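PDB 1JHS: MOG1 protein from Saccharomyces cerevisiae, which binds the Ran-type GTPase Gsp1 and takes part in the Ran system for nuclear protein import and poly(A)+ mRNA export. Local coordinates for residues N3-G11 with P31-N39; D49-V59 with R164-M175. The protein carries 1 engineered substitution. One frame throughout, in Å; residues are numbered along the deposited sequence.

Contact 1: residues N3-G11 with P31-N39. Engineered in segment 31-39: Ala-35 (natural residue Glu).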
loop_
_atom_site.group_PDB
_atom_site.type_symbol
_atom_site.label_atom_id
_atom_site.label_comp_id
_atom_site.label_asym_id
_atom_site.label_seq_id
_atom_site.Cartn_x
_atom_site.Cartn_y
_atom_site.Cartn_z
ATOM N N ASN A 3 -12.229 -0.100 -10.127
ATOM C CA ASN A 3 -11.621 1.029 -9.426
ATOM C C ASN A 3 -11.901 2.320 -10.188
ATOM O O ASN A 3 -12.008 2.310 -11.419
ATOM C CB ASN A 3 -10.118 0.781 -9.295
ATOM C CG ASN A 3 -9.810 -0.482 -8.487
ATOM O OD1 ASN A 3 -8.920 -1.267 -8.837
ATOM N ND2 ASN A 3 -10.552 -0.681 -7.409
ATOM N N LYS A 4 -12.032 3.426 -9.468
ATOM C CA LYS A 4 -12.321 4.695 -10.123
ATOM C C LYS A 4 -11.231 5.743 -9.918
ATOM O O LYS A 4 -10.551 5.761 -8.902
ATOM C CB LYS A 4 -13.650 5.226 -9.620
ATOM C CG LYS A 4 -13.677 5.340 -8.119
ATOM C CD LYS A 4 -15.016 5.832 -7.626
ATOM C CE LYS A 4 -14.926 6.066 -6.145
ATOM N NZ LYS A 4 -16.203 6.623 -5.625
ATOM N N GLU A 5 -11.090 6.627 -10.894
ATOM C CA GLU A 5 -10.080 7.668 -10.832
ATOM C C GLU A 5 -10.317 8.663 -9.710
ATOM O O GLU A 5 -11.450 9.045 -9.421
ATOM C CB GLU A 5 -10.002 8.414 -12.170
ATOM C CG GLU A 5 -9.016 9.566 -12.159
ATOM C CD GLU A 5 -8.781 10.177 -13.532
ATOM O OE1 GLU A 5 -8.559 11.396 -13.590
ATOM O OE2 GLU A 5 -8.805 9.447 -14.547
ATOM N N VAL A 6 -9.240 9.066 -9.055
ATOM C CA VAL A 6 -9.346 10.052 -7.986
ATOM C C VAL A 6 -8.247 11.059 -8.176
ATOM O O VAL A 6 -7.210 10.751 -8.775
ATOM C CB VAL A 6 -9.163 9.450 -6.557
ATOM C CG1 VAL A 6 -10.381 8.644 -6.147
ATOM C CG2 VAL A 6 -7.909 8.609 -6.506
ATOM N N GLU A 7 -8.481 12.260 -7.663
ATOM C CA GLU A 7 -7.499 13.327 -7.723
ATOM C C GLU A 7 -6.833 13.441 -6.365
ATOM O O GLU A 7 -7.513 13.491 -5.337
ATOM C CB GLU A 7 -8.156 14.663 -8.046
ATOM C CG GLU A 7 -8.553 14.808 -9.488
ATOM C CD GLU A 7 -8.940 16.238 -9.824
ATOM O OE1 GLU A 7 -8.985 17.106 -8.909
ATOM O OE2 GLU A 7 -9.191 16.496 -11.006
ATOM N N LEU A 8 -5.504 13.472 -6.359
ATOM C CA LEU A 8 -4.776 13.592 -5.112
ATOM C C LEU A 8 -4.032 14.923 -5.066
ATOM O O LEU A 8 -3.747 15.519 -6.099
ATOM C CB LEU A 8 -3.740 12.468 -4.978
ATOM C CG LEU A 8 -4.183 11.017 -5.150
ATOM C CD1 LEU A 8 -3.011 10.127 -4.739
ATOM C CD2 LEU A 8 -5.386 10.709 -4.287
ATOM N N TYR A 9 -3.706 15.364 -3.857
ATOM C CA TYR A 9 -2.944 16.592 -3.681
ATOM C C TYR A 9 -3.490 17.773 -4.502
ATOM O O TYR A 9 -2.769 18.396 -5.305
ATOM C CB TYR A 9 -1.478 16.320 -4.044
ATOM C CG TYR A 9 -0.884 15.138 -3.300
ATOM C CD1 TYR A 9 -0.692 13.905 -3.935
ATOM C CD2 TYR A 9 -0.556 15.232 -1.941
ATOM C CE1 TYR A 9 -0.195 12.802 -3.239
ATOM C CE2 TYR A 9 -0.055 14.143 -1.240
ATOM C CZ TYR A 9 0.126 12.920 -1.890
ATOM O OH TYR A 9 0.630 11.837 -1.182
ATOM N N GLY A 10 -4.764 18.079 -4.302
ATOM C CA GLY A 10 -5.357 19.194 -5.024
ATOM C C GLY A 10 -5.544 18.994 -6.514
ATOM O O GLY A 10 -5.952 19.927 -7.215
ATOM N N GLY A 11 -5.255 17.793 -7.011
ATOM C CA GLY A 11 -5.412 17.523 -8.430
ATOM C C GLY A 11 -4.091 17.419 -9.168
ATOM O O GLY A 11 -4.066 17.271 -10.389
ATOM N N PRO A 31 -1.511 14.188 7.178
ATOM C CA PRO A 31 -0.189 14.771 6.932
ATOM C C PRO A 31 -0.101 15.377 5.543
ATOM O O PRO A 31 -0.676 14.854 4.586
ATOM C CB PRO A 31 0.750 13.588 7.117
ATOM C CG PRO A 31 0.061 12.782 8.155
ATOM C CD PRO A 31 -1.383 12.816 7.693
ATOM N N ASP A 32 0.627 16.482 5.445
ATOM C CA ASP A 32 0.798 17.209 4.190
ATOM C C ASP A 32 1.321 16.373 3.005
ATOM O O ASP A 32 0.932 16.597 1.860
ATOM C CB ASP A 32 1.739 18.393 4.435
ATOM C CG ASP A 32 1.235 19.309 5.532
ATOM O OD1 ASP A 32 0.037 19.698 5.485
ATOM O OD2 ASP A 32 2.019 19.653 6.447
ATOM N N THR A 33 2.195 15.410 3.280
ATOM C CA THR A 33 2.752 14.587 2.204
ATOM C C THR A 33 1.872 13.383 1.850
ATOM O O THR A 33 2.204 12.611 0.944
ATOM C CB THR A 33 4.141 14.046 2.611
ATOM O OG1 THR A 33 4.013 13.313 3.840
ATOM C CG2 THR A 33 5.143 15.202 2.811
ATOM N N GLN A 34 0.739 13.244 2.536
ATOM C CA GLN A 34 -0.128 12.070 2.327
ATOM C C GLN A 34 -1.519 12.227 1.766
ATOM O O GLN A 34 -2.160 13.284 1.899
ATOM C CB GLN A 34 -0.311 11.314 3.654
ATOM C CG GLN A 34 0.948 10.734 4.260
ATOM C CD GLN A 34 0.682 9.958 5.548
ATOM O OE1 GLN A 34 -0.426 9.990 6.097
ATOM N NE2 GLN A 34 1.705 9.262 6.037
ATOM N N ALA A 35 -1.979 11.142 1.133
ATOM C CA ALA A 35 -3.346 11.025 0.654
ATOM C C ALA A 35 -3.797 9.736 1.400
ATOM O O ALA A 35 -3.065 8.746 1.420
ATOM C CB ALA A 35 -3.382 10.838 -0.870
ATOM N N VAL A 36 -4.952 9.771 2.059
ATOM C CA VAL A 36 -5.431 8.624 2.852
ATOM C C VAL A 36 -6.860 8.255 2.485
ATOM O O VAL A 36 -7.748 9.117 2.523
ATOM C CB VAL A 36 -5.413 8.971 4.372
ATOM C CG1 VAL A 36 -5.908 7.787 5.207
ATOM C CG2 VAL A 36 -3.973 9.398 4.788
ATOM N N TYR A 37 -7.081 6.986 2.141
ATOM C CA TYR A 37 -8.432 6.505 1.814
ATOM C C TYR A 37 -8.762 5.326 2.720
ATOM O O TYR A 37 -7.882 4.487 2.983
ATOM C CB TYR A 37 -8.506 6.033 0.357
ATOM C CG TYR A 37 -8.544 7.173 -0.616
ATOM C CD1 TYR A 37 -7.384 7.873 -0.937
ATOM C CD2 TYR A 37 -9.763 7.629 -1.133
ATOM C CE1 TYR A 37 -7.430 9.013 -1.741
ATOM C CE2 TYR A 37 -9.824 8.775 -1.942
ATOM C CZ TYR A 37 -8.646 9.455 -2.231
ATOM O OH TYR A 37 -8.674 10.594 -3.006
ATOM N N VAL A 38 -9.992 5.258 3.221
ATOM C CA VAL A 38 -10.370 4.100 4.058
ATOM C C VAL A 38 -11.637 3.447 3.515
ATOM O O VAL A 38 -12.526 4.122 2.951
ATOM C CB VAL A 38 -10.641 4.452 5.553
ATOM C CG1 VAL A 38 -9.349 4.898 6.247
ATOM C CG2 VAL A 38 -11.746 5.511 5.656
ATOM N N ASN A 39 -11.703 2.126 3.659
ATOM C CA ASN A 39 -12.849 1.375 3.163
ATOM C C ASN A 39 -14.045 1.742 4.057
ATOM O O ASN A 39 -14.029 1.440 5.258
ATOM C CB ASN A 39 -12.563 -0.134 3.277
ATOM C CG ASN A 39 -13.641 -0.983 2.618
ATOM O OD1 ASN A 39 -14.820 -0.605 2.599
ATOM N ND2 ASN A 39 -13.248 -2.140 2.091
#
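Tyr-9 reaches across to the backbone carbonyl of Thr-33 in the 31-34 turn. Its CB stands well back from 31-39; with CG anti to the carbonyl carbon (chi1 -53°) the ring is carried across to the other segment. CE2 and CZ each approach Thr-33 O, which lies at the ring edge, and CZ also rests 4.2 Å from the CB of Ala-35, an engineered residue that is naturally Glu. At the tip, Tyr-9 OH donates a hydrogen bond of 2.8 Å to Thr-33 O, arriving above the carbonyl plane, and also makes a weak one with Val-59 O. A phenylalanine here would probably keep much of the ring packing but lose both bonds, leaving the ring end less firmly anchored. One residue earlier, the branched end of Leu-8 fills the space between the Ala-35 methyl, 4.0 Å from CD1, and the rim of the Tyr-37 ring, with CD2 3.5 Å from Tyr-37 OH. That hydroxyl also abuts Val-6, with OH 3.8 Å from Val-6 CB. Through Val-6 and Leu-8, strand 4-8 packs against strand 34-39 of the larger antiparallel sheet, while its own backbone pairs with strand 13-17; Val-59 of strand 56-63 touches both Leu-8 and Ala-35.

Contact 2: residues D49-V59 with R164-M175; sequences DGLATNESIIV and RCHAVYQLLQEM
Arg-164 runs its aliphatic chain past the 50-55 loop, CG 3.4 Å from Gly-50 O and CD 3.6 Å from Ala-52 N, and the methyl of Ala-52 covers one face of its guanidinium. A bend at chi3 (59°) turns the head so that NH1 serves two acceptors. Asn-54 OD1 accepts from Arg-164 NH1 at 2.9 Å, in the carbonyl plane though tilted from the guanidinium plane; Glu-55 OE2 forms the salt bridge, lying in the guanidinium plane while NH1 stands above the carboxylate. The same OE2 accepts Ala-52 N through its syn lone pair in a nearly straight bond (170°), so two donors grip it, and Asn-39 holds OE1. Glu-152 and Pro-147 O engage Arg-164 NH2, which helps fix the rotation of the head. These charged and amide groups lie at one end of a helix-on-sheet layer of the Mog1 fold, in which helix 163-178 packs against the antiparallel sheet. Small residues allow the close approach: Ala-167 CB sits 3.6 Å from Asp-49 O, and even a CB at Gly-50, whose backbone angles suit glycine anyway, would probably be crowded by that methyl. Leu-51 crosses Val-168 at about a right angle, CD2 3.9 Å from CG2. Farther along, in strand 56-63, Ile-57 CD1 meets Leu-171 CD2 tip to tip, while its CG2 touches Met-175 CE at 3.8 Å, the flexible thioether being bent at chi3 (72°).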
loop_
_atom_site.group_PDB
_atom_site.type_symbol
_atom_site.label_atom_id
_atom_site.label_comp_id
_atom_site.label_asym_id
_atom_site.label_seq_id
_atom_site.Cartn_x
_atom_site.Cartn_y
_atom_site.Cartn_z
ATOM N N ASP A 49 -15.330 -7.123 -6.086
ATOM C CA ASP A 49 -13.943 -6.742 -5.799
ATOM C C ASP A 49 -13.013 -7.742 -5.136
ATOM O O ASP A 49 -11.819 -7.784 -5.431
ATOM C CB ASP A 49 -13.929 -5.498 -4.874
ATOM C CG ASP A 49 -14.043 -4.232 -5.635
ATOM O OD1 ASP A 49 -13.656 -3.181 -5.105
ATOM O OD2 ASP A 49 -14.521 -4.298 -6.796
ATOM N N GLY A 50 -13.552 -8.484 -4.182
ATOM C CA GLY A 50 -12.737 -9.412 -3.433
ATOM C C GLY A 50 -12.274 -8.735 -2.146
ATOM O O GLY A 50 -11.625 -9.364 -1.320
ATOM N N LEU A 51 -12.601 -7.453 -1.978
ATOM C CA LEU A 51 -12.210 -6.708 -0.774
ATOM C C LEU A 51 -13.259 -6.878 0.328
ATOM O O LEU A 51 -14.390 -7.275 0.057
ATOM C CB LEU A 51 -12.044 -5.214 -1.099
ATOM C CG LEU A 51 -11.052 -4.876 -2.216
ATOM C CD1 LEU A 51 -10.893 -3.348 -2.382
ATOM C CD2 LEU A 51 -9.717 -5.518 -1.866
ATOM N N ALA A 52 -12.883 -6.614 1.575
ATOM C CA ALA A 52 -13.846 -6.730 2.672
ATOM C C ALA A 52 -14.274 -5.301 3.031
ATOM O O ALA A 52 -14.714 -4.558 2.143
ATOM C CB ALA A 52 -13.203 -7.455 3.866
ATOM N N THR A 53 -14.163 -4.897 4.298
ATOM C CA THR A 53 -14.556 -3.529 4.648
ATOM C C THR A 53 -13.567 -2.825 5.560
ATOM O O THR A 53 -13.881 -1.759 6.069
ATOM C CB THR A 53 -15.965 -3.438 5.362
ATOM O OG1 THR A 53 -15.885 -4.019 6.672
ATOM C CG2 THR A 53 -17.041 -4.180 4.575
ATOM N N ASN A 54 -12.369 -3.385 5.742
ATOM C CA ASN A 54 -11.415 -2.772 6.665
ATOM C C ASN A 54 -10.048 -2.378 6.111
ATOM O O ASN A 54 -9.162 -2.065 6.888
ATOM C CB ASN A 54 -11.227 -3.668 7.901
ATOM C CG ASN A 54 -10.582 -5.010 7.565
ATOM O OD1 ASN A 54 -10.325 -5.301 6.397
ATOM N ND2 ASN A 54 -10.336 -5.847 8.591
ATOM N N GLU A 55 -9.873 -2.376 4.794
ATOM C CA GLU A 55 -8.570 -1.979 4.220
ATOM C C GLU A 55 -8.395 -0.458 4.221
ATOM O O GLU A 55 -9.361 0.281 4.255
ATOM C CB GLU A 55 -8.429 -2.472 2.771
ATOM C CG GLU A 55 -8.615 -3.985 2.599
ATOM C CD GLU A 55 -10.077 -4.355 2.390
ATOM O OE1 GLU A 55 -10.934 -3.442 2.412
ATOM O OE2 GLU A 55 -10.371 -5.548 2.184
ATOM N N SER A 56 -7.152 0.003 4.201
ATOM C CA SER A 56 -6.878 1.441 4.153
ATOM C C SER A 56 -5.708 1.631 3.202
ATOM O O SER A 56 -4.840 0.752 3.058
ATOM C CB SER A 56 -6.563 2.006 5.547
ATOM O OG SER A 56 -5.569 1.254 6.212
ATOM N N ILE A 57 -5.708 2.774 2.549
ATOM C CA ILE A 57 -4.709 3.108 1.546
ATOM C C ILE A 57 -4.026 4.437 1.874
ATOM O O ILE A 57 -4.699 5.434 2.126
ATOM C CB ILE A 57 -5.386 3.266 0.147
ATOM C CG1 ILE A 57 -6.117 1.963 -0.241
ATOM C CG2 ILE A 57 -4.335 3.681 -0.904
ATOM C CD1 ILE A 57 -7.041 2.097 -1.513
ATOM N N ILE A 58 -2.701 4.443 1.874
ATOM C CA ILE A 58 -1.961 5.675 2.129
ATOM C C ILE A 58 -0.976 5.895 0.980
ATOM O O ILE A 58 -0.278 4.982 0.578
ATOM C CB ILE A 58 -1.114 5.622 3.421
ATOM C CG1 ILE A 58 -2.005 5.512 4.662
ATOM C CG2 ILE A 58 -0.253 6.930 3.512
ATOM C CD1 ILE A 58 -1.217 5.459 5.946
ATOM N N VAL A 59 -0.947 7.106 0.447
ATOM C CA VAL A 59 -0.002 7.449 -0.611
ATOM C C VAL A 59 0.864 8.457 0.108
ATOM O O VAL A 59 0.342 9.378 0.752
ATOM C CB VAL A 59 -0.703 8.129 -1.815
ATOM C CG1 VAL A 59 0.331 8.538 -2.845
ATOM C CG2 VAL A 59 -1.710 7.176 -2.441
ATOM N N ARG A 164 -8.223 -12.464 -0.658
ATOM C CA ARG A 164 -8.330 -11.014 -0.494
ATOM C C ARG A 164 -6.972 -10.353 -0.688
ATOM O O ARG A 164 -6.898 -9.231 -1.185
ATOM C CB ARG A 164 -8.902 -10.651 0.885
ATOM C CG ARG A 164 -9.153 -9.149 1.041
ATOM C CD ARG A 164 -10.116 -8.841 2.181
ATOM N NE ARG A 164 -9.656 -9.317 3.489
ATOM C CZ ARG A 164 -9.411 -8.525 4.532
ATOM N NH1 ARG A 164 -9.561 -7.212 4.420
ATOM N NH2 ARG A 164 -9.087 -9.054 5.708
ATOM N N CYS A 165 -5.901 -11.032 -0.282
ATOM C CA CYS A 165 -4.558 -10.483 -0.488
ATOM C C CYS A 165 -4.261 -10.412 -1.983
ATOM O O CYS A 165 -3.619 -9.479 -2.461
ATOM C CB CYS A 165 -3.528 -11.346 0.214
ATOM S SG CYS A 165 -3.662 -11.154 2.028
ATOM N N HIS A 166 -4.724 -11.416 -2.724
ATOM C CA HIS A 166 -4.540 -11.407 -4.172
ATOM C C HIS A 166 -5.297 -10.201 -4.757
ATOM O O HIS A 166 -4.816 -9.524 -5.696
ATOM C CB HIS A 166 -5.078 -12.715 -4.763
ATOM C CG HIS A 166 -4.871 -12.840 -6.238
ATOM N ND1 HIS A 166 -5.600 -12.113 -7.157
ATOM C CD2 HIS A 166 -3.971 -13.558 -6.956
ATOM C CE1 HIS A 166 -5.154 -12.372 -8.378
ATOM N NE2 HIS A 166 -4.164 -13.245 -8.283
ATOM N N ALA A 167 -6.463 -9.910 -4.187
ATOM C CA ALA A 167 -7.275 -8.797 -4.666
ATOM C C ALA A 167 -6.562 -7.479 -4.341
ATOM O O ALA A 167 -6.472 -6.584 -5.194
ATOM C CB ALA A 167 -8.642 -8.833 -4.009
ATOM N N VAL A 168 -6.044 -7.370 -3.117
ATOM C CA VAL A 168 -5.328 -6.161 -2.724
ATOM C C VAL A 168 -4.094 -5.935 -3.615
ATOM O O VAL A 168 -3.793 -4.816 -4.010
ATOM C CB VAL A 168 -4.906 -6.243 -1.243
ATOM C CG1 VAL A 168 -3.876 -5.137 -0.902
ATOM C CG2 VAL A 168 -6.169 -6.106 -0.382
ATOM N N TYR A 169 -3.407 -7.012 -3.962
ATOM C CA TYR A 169 -2.227 -6.867 -4.803
ATOM C C TYR A 169 -2.629 -6.398 -6.192
ATOM O O TYR A 169 -1.900 -5.636 -6.825
ATOM C CB TYR A 169 -1.453 -8.182 -4.893
ATOM C CG TYR A 169 -0.079 -7.991 -5.485
ATOM C CD1 TYR A 169 0.878 -7.203 -4.841
ATOM C CD2 TYR A 169 0.283 -8.629 -6.674
ATOM C CE1 TYR A 169 2.177 -7.073 -5.366
ATOM C CE2 TYR A 169 1.566 -8.495 -7.208
ATOM C CZ TYR A 169 2.504 -7.725 -6.542
ATOM O OH TYR A 169 3.778 -7.633 -7.055
ATOM N N GLN A 170 -3.780 -6.846 -6.681
ATOM C CA GLN A 170 -4.211 -6.393 -7.997
ATOM C C GLN A 170 -4.510 -4.888 -7.918
ATOM O O GLN A 170 -4.118 -4.115 -8.790
ATOM C CB GLN A 170 -5.461 -7.135 -8.461
ATOM C CG GLN A 170 -5.871 -6.719 -9.860
ATOM C CD GLN A 170 -7.058 -7.511 -10.376
ATOM O OE1 GLN A 170 -7.327 -8.632 -9.905
ATOM N NE2 GLN A 170 -7.769 -6.943 -11.352
ATOM N N LEU A 171 -5.185 -4.471 -6.851
ATOM C CA LEU A 171 -5.484 -3.043 -6.667
ATOM C C LEU A 171 -4.189 -2.246 -6.637
ATOM O O LEU A 171 -4.059 -1.224 -7.305
ATOM C CB LEU A 171 -6.251 -2.822 -5.354
ATOM C CG LEU A 171 -6.341 -1.390 -4.829
ATOM C CD1 LEU A 171 -7.073 -0.494 -5.840
ATOM C CD2 LEU A 171 -7.091 -1.395 -3.487
ATOM N N LEU A 172 -3.225 -2.730 -5.861
ATOM C CA LEU A 172 -1.934 -2.048 -5.722
ATOM C C LEU A 172 -1.283 -1.846 -7.090
ATOM O O LEU A 172 -0.813 -0.746 -7.421
ATOM C CB LEU A 172 -1.006 -2.861 -4.822
ATOM C CG LEU A 172 0.349 -2.190 -4.506
ATOM C CD1 LEU A 172 0.147 -1.005 -3.531
ATOM C CD2 LEU A 172 1.294 -3.256 -3.892
ATOM N N GLN A 173 -1.251 -2.903 -7.894
ATOM C CA GLN A 173 -0.654 -2.798 -9.212
ATOM C C GLN A 173 -1.433 -1.846 -10.118
ATOM O O GLN A 173 -0.836 -1.099 -10.898
ATOM C CB GLN A 173 -0.489 -4.197 -9.818
ATOM C CG GLN A 173 0.609 -4.994 -9.073
ATOM C CD GLN A 173 1.202 -6.152 -9.860
ATOM O OE1 GLN A 173 0.465 -6.986 -10.416
ATOM N NE2 GLN A 173 2.556 -6.225 -9.898
ATOM N N GLU A 174 -2.762 -1.853 -10.012
ATOM C CA GLU A 174 -3.571 -0.927 -10.830
ATOM C C GLU A 174 -3.305 0.528 -10.422
ATOM O O GLU A 174 -3.277 1.413 -11.274
ATOM C CB GLU A 174 -5.068 -1.238 -10.718
ATOM C CG GLU A 174 -5.444 -2.629 -11.278
ATOM C CD GLU A 174 -6.945 -2.810 -11.477
ATOM O OE1 GLU A 174 -7.368 -3.960 -11.744
ATOM O OE2 GLU A 174 -7.708 -1.812 -11.384
ATOM N N MET A 175 -3.121 0.777 -9.122
ATOM C CA MET A 175 -2.814 2.127 -8.656
ATOM C C MET A 175 -1.487 2.592 -9.242
ATOM O O MET A 175 -1.327 3.767 -9.623
ATOM C CB MET A 175 -2.729 2.161 -7.126
ATOM C CG MET A 175 -4.086 1.917 -6.441
ATOM S SD MET A 175 -3.943 2.247 -4.673
ATOM C CE MET A 175 -3.803 4.070 -4.662
#

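Contact 2 is the more buried of the two, and contact 1 lies nearer the surface with several of its touching residues exposed. They converge on the same sheet, where strands 34-39 and 56-63 are antiparallel neighbours: Tyr-37 O and Ile-57 N are 2.8 Å apart, a probable backbone hydrogen bond. Contact 1 sets a strand of the small three-stranded sheet against strand 34-39, whereas contact 2 lays a long helix over the adjoining strand. Their chemistry follows: contact 1 joins aromatic and aliphatic groups with a single hydrogen bond, while contact 2 combines an apolar layer with a charged network, and Asn-39, the last residue of 31-39, bonds to Glu-55 in that network.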